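Local structure of protein LEC-6 (Caenorhabditis elegans, 3VV1) at residues 45-50 / 111-116. The protein is a galectin that binds galactose-containing glycans and prefers fucose-containing saccharides such as galactose-1,4-fucose. Sequence-based numbering, arbitrary orientation.
Sequences GARLRL and TLEFVS
Leu48 and Phe114 face each other as a hydrogen-bonded pair in the galectin beta-sandwich, where 45-50 and 111-116 run antiparallel at 169° as central neighbours of the six-stranded sheet. The register is fixed by reciprocal backbone bonds: Leu48 N reaches Phe114 O at 2.9 Å and Phe114 N returns to Leu48 O, and Leu50 and Leu112 repeat the pattern. Where 45-50 begins, Gly45 and Ala46 both face Ser116, a G1 beta bulge, with Gly45 N at 2.7 Å from Ser116 O.

The tight side is the sandwich interior, where Leu48, Leu50, Leu112 and Phe114 are all buried. Leu48 CD2 lies 3.9 Å from Phe114 CD1, the two side chains running side by side, while Leu50 CD1 meets the Phe114 ring at its edge, 4.2 Å from CE1. Phe75 of the opposing sheet adds an edge-to-face ring contact to Phe114.

The other face, partly exposed, carries the charged side chains, with Val115 among them. Arg47 is extended to CD and bends at chi3, which turns its guanidinium across the neighbouring strand toward Glu113. Arg49 lies alongside Glu113 through aliphatic carbons, CG to CG 3.8 Å, but this charge pair is loose, its NE staying 4.4 Å from Glu113 OE1, beyond a salt bridge. Arg47 NH1 does form one with OE1 of Glu113, a bent bond of 2.9 Å (N-H...O 144°) that meets OE1 64° out of the carboxylate plane, while Val115 CG2 sits over the centre of the Arg47 guanidinium, 3.4 Å from CZ.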
ATOM      1  N   GLY A  45       9.419  13.714   2.130  1.00 14.24           N
ATOM      2  CA  GLY A  45       9.672  12.972   3.336  1.00 15.14           C
ATOM      3  C   GLY A  45       9.382  11.497   3.252  1.00 14.21           C
ATOM      4  O   GLY A  45       9.479  10.805   4.287  1.00 15.69           O
ATOM      5  N   ALA A  46       9.090  11.001   2.053  1.00 12.56           N
ATOM      6  CA  ALA A  46       8.867   9.530   1.888  1.00 12.41           C
ATOM      7  C   ALA A  46      10.061   8.735   2.427  1.00 11.57           C
ATOM      8  O   ALA A  46      11.244   9.163   2.229  1.00 10.19           O
ATOM      9  CB  ALA A  46       8.669   9.218   0.391  1.00 12.93           C
ATOM     10  N   ARG A  47       9.792   7.572   3.037  1.00 10.75           N
ATOM     11  CA  ARG A  47      10.819   6.721   3.569  1.00 10.19           C
ATOM     12  C   ARG A  47      10.590   5.309   3.048  1.00 10.53           C
ATOM     13  O   ARG A  47       9.506   4.774   3.256  1.00 15.80           O
ATOM     14  CB  ARG A  47      10.807   6.717   5.112  1.00 12.96           C
ATOM     15  CG  ARG A  47      11.803   5.751   5.742  1.00 18.25           C
ATOM     16  CD  ARG A  47      11.780   5.788   7.266  1.00 19.98           C
ATOM     17  NE  ARG A  47      12.072   7.117   7.773  1.00 21.06           N
ATOM     18  CZ  ARG A  47      13.264   7.457   8.260  1.00 20.92           C
ATOM     19  NH1 ARG A  47      14.267   6.533   8.325  1.00 25.82           N
ATOM     20  NH2 ARG A  47      13.436   8.695   8.652  1.00 22.92           N
ATOM     21  N   LEU A  48      11.641   4.666   2.548  1.00  9.90           N
ATOM     22  CA  LEU A  48      11.597   3.275   2.168  1.00 10.18           C
ATOM     23  C   LEU A  48      12.536   2.528   3.137  1.00  9.18           C
ATOM     24  O   LEU A  48      13.711   2.895   3.231  1.00 10.51           O
ATOM     25  CB  LEU A  48      12.167   3.131   0.731  1.00 11.02           C
ATOM     26  CG  LEU A  48      12.467   1.659   0.304  1.00  9.88           C
ATOM     27  CD1 LEU A  48      11.168   0.824   0.248  1.00 12.81           C
ATOM     28  CD2 LEU A  48      13.155   1.711  -1.096  1.00 11.14           C
ATOM     29  N   ARG A  49      12.024   1.517   3.842  1.00  8.88           N
ATOM     30  CA  ARG A  49      12.803   0.721   4.770  1.00 10.02           C
ATOM     31  C   ARG A  49      12.830  -0.703   4.247  1.00 10.10           C
ATOM     32  O   ARG A  49      11.740  -1.317   4.039  1.00 11.64           O
ATOM     33  CB  ARG A  49      12.208   0.748   6.171  1.00 13.88           C
ATOM     34  CG  ARG A  49      13.012  -0.145   7.125  1.00 19.20           C
ATOM     35  CD  ARG A  49      12.770   0.160   8.627  1.00 28.13           C
ATOM     36  NE  ARG A  49      11.346   0.299   8.870  1.00 43.23           N
ATOM     37  CZ  ARG A  49      10.484  -0.725   8.851  1.00 34.82           C
ATOM     38  NH1 ARG A  49      10.945  -1.956   8.629  1.00 42.89           N
ATOM     39  NH2 ARG A  49       9.189  -0.519   9.032  1.00 34.13           N
ATOM     40  N   LEU A  50      14.047  -1.250   4.081  1.00  9.67           N
ATOM     41  CA  LEU A  50      14.226  -2.619   3.604  1.00  9.44           C
ATOM     42  C   LEU A  50      14.979  -3.392   4.637  1.00 11.54           C
ATOM     43  O   LEU A  50      15.945  -2.847   5.209  1.00 12.04           O
ATOM     44  CB  LEU A  50      15.074  -2.562   2.335  1.00 10.16           C
ATOM     45  CG  LEU A  50      14.438  -1.810   1.175  1.00  9.69           C
ATOM     46  CD1 LEU A  50      15.496  -1.690   0.081  1.00 14.12           C
ATOM     47  CD2 LEU A  50      13.219  -2.546   0.644  1.00 13.03           C
ATOM     48  N   THR A 111      19.245  -3.350   7.923  1.00  9.89           N
ATOM     49  CA  THR A 111      18.125  -2.492   7.709  1.00  9.02           C
ATOM     50  C   THR A 111      18.605  -1.278   6.930  1.00  9.32           C
ATOM     51  O   THR A 111      19.456  -0.515   7.398  1.00 11.26           O
ATOM     52  CB  THR A 111      17.473  -2.095   9.030  1.00  9.63           C
ATOM     53  OG1 THR A 111      16.897  -3.245   9.658  1.00 10.62           O
ATOM     54  CG2 THR A 111      16.357  -1.024   8.784  1.00 11.07           C
ATOM     55  N   LEU A 112      18.095  -1.150   5.718  1.00  8.97           N
ATOM     56  CA  LEU A 112      18.543  -0.062   4.772  1.00  7.99           C
ATOM     57  C   LEU A 112      17.385   0.841   4.518  1.00  8.58           C
ATOM     58  O   LEU A 112      16.289   0.390   4.155  1.00 10.39           O
ATOM     59  CB  LEU A 112      19.017  -0.717   3.457  1.00  9.29           C
ATOM     60  CG  LEU A 112      19.331   0.229   2.285  1.00  8.61           C
ATOM     61  CD1 LEU A 112      20.545   1.054   2.688  1.00 11.11           C
ATOM     62  CD2 LEU A 112      19.619  -0.607   0.988  1.00  9.97           C
ATOM     63  N   GLU A 113      17.597   2.117   4.801  1.00  8.76           N
ATOM     64  CA  GLU A 113      16.487   3.080   4.618  1.00  9.88           C
ATOM     65  C   GLU A 113      16.902   4.202   3.702  1.00 10.40           C
ATOM     66  O   GLU A 113      18.026   4.688   3.772  1.00 11.69           O
ATOM     67  CB  GLU A 113      16.070   3.638   5.966  1.00 12.53           C
ATOM     68  CG  GLU A 113      15.629   2.555   6.902  1.00 15.45           C
ATOM     69  CD  GLU A 113      15.376   3.133   8.273  1.00 16.90           C
ATOM     70  OE1 GLU A 113      14.227   3.660   8.508  1.00 21.15           O
ATOM     71  OE2 GLU A 113      16.347   3.136   9.124  1.00 21.18           O
ATOM     72  N   PHE A 114      15.960   4.645   2.874  1.00  8.91           N
ATOM     73  CA  PHE A 114      16.133   5.816   2.027  1.00  8.39           C
ATOM     74  C   PHE A 114      15.043   6.819   2.480  1.00  9.03           C
ATOM     75  O   PHE A 114      13.879   6.450   2.676  1.00 11.04           O
ATOM     76  CB  PHE A 114      15.828   5.441   0.571  1.00  8.83           C
ATOM     77  CG  PHE A 114      16.767   4.374  -0.002  1.00  8.41           C
ATOM     78  CD1 PHE A 114      16.541   3.016   0.247  1.00  9.38           C
ATOM     79  CD2 PHE A 114      17.939   4.749  -0.694  1.00  8.06           C
ATOM     80  CE1 PHE A 114      17.457   2.021  -0.233  1.00  9.38           C
ATOM     81  CE2 PHE A 114      18.816   3.772  -1.227  1.00  9.25           C
ATOM     82  CZ  PHE A 114      18.561   2.408  -0.988  1.00  9.16           C
ATOM     83  N   VAL A 115      15.425   8.085   2.559  1.00  9.57           N
ATOM     84  CA  VAL A 115      14.473   9.140   3.001  1.00  9.67           C
ATOM     85  C   VAL A 115      14.633  10.281   2.019  1.00 10.29           C
ATOM     86  O   VAL A 115      15.753  10.792   1.831  1.00 10.90           O
ATOM     87  CB  VAL A 115      14.749   9.670   4.415  1.00 11.49           C
ATOM     88  CG1 VAL A 115      13.603  10.653   4.831  1.00 15.44           C
ATOM     89  CG2 VAL A 115      14.839   8.493   5.380  1.00 15.25           C
ATOM     90  N   SER A 116      13.549  10.703   1.371  1.00 10.95           N
ATOM     91  CA  SER A 116      13.652  11.725   0.317  1.00 10.30           C
ATOM     92  C   SER A 116      12.974  13.001   0.688  1.00 12.64           C
ATOM     93  O   SER A 116      11.773  13.013   0.948  1.00 15.29           O
ATOM     94  CB  SER A 116      12.921  11.221  -0.922  1.00 12.86           C
ATOM     95  OG  SER A 116      13.041  12.206  -1.926  1.00 14.95           O
TER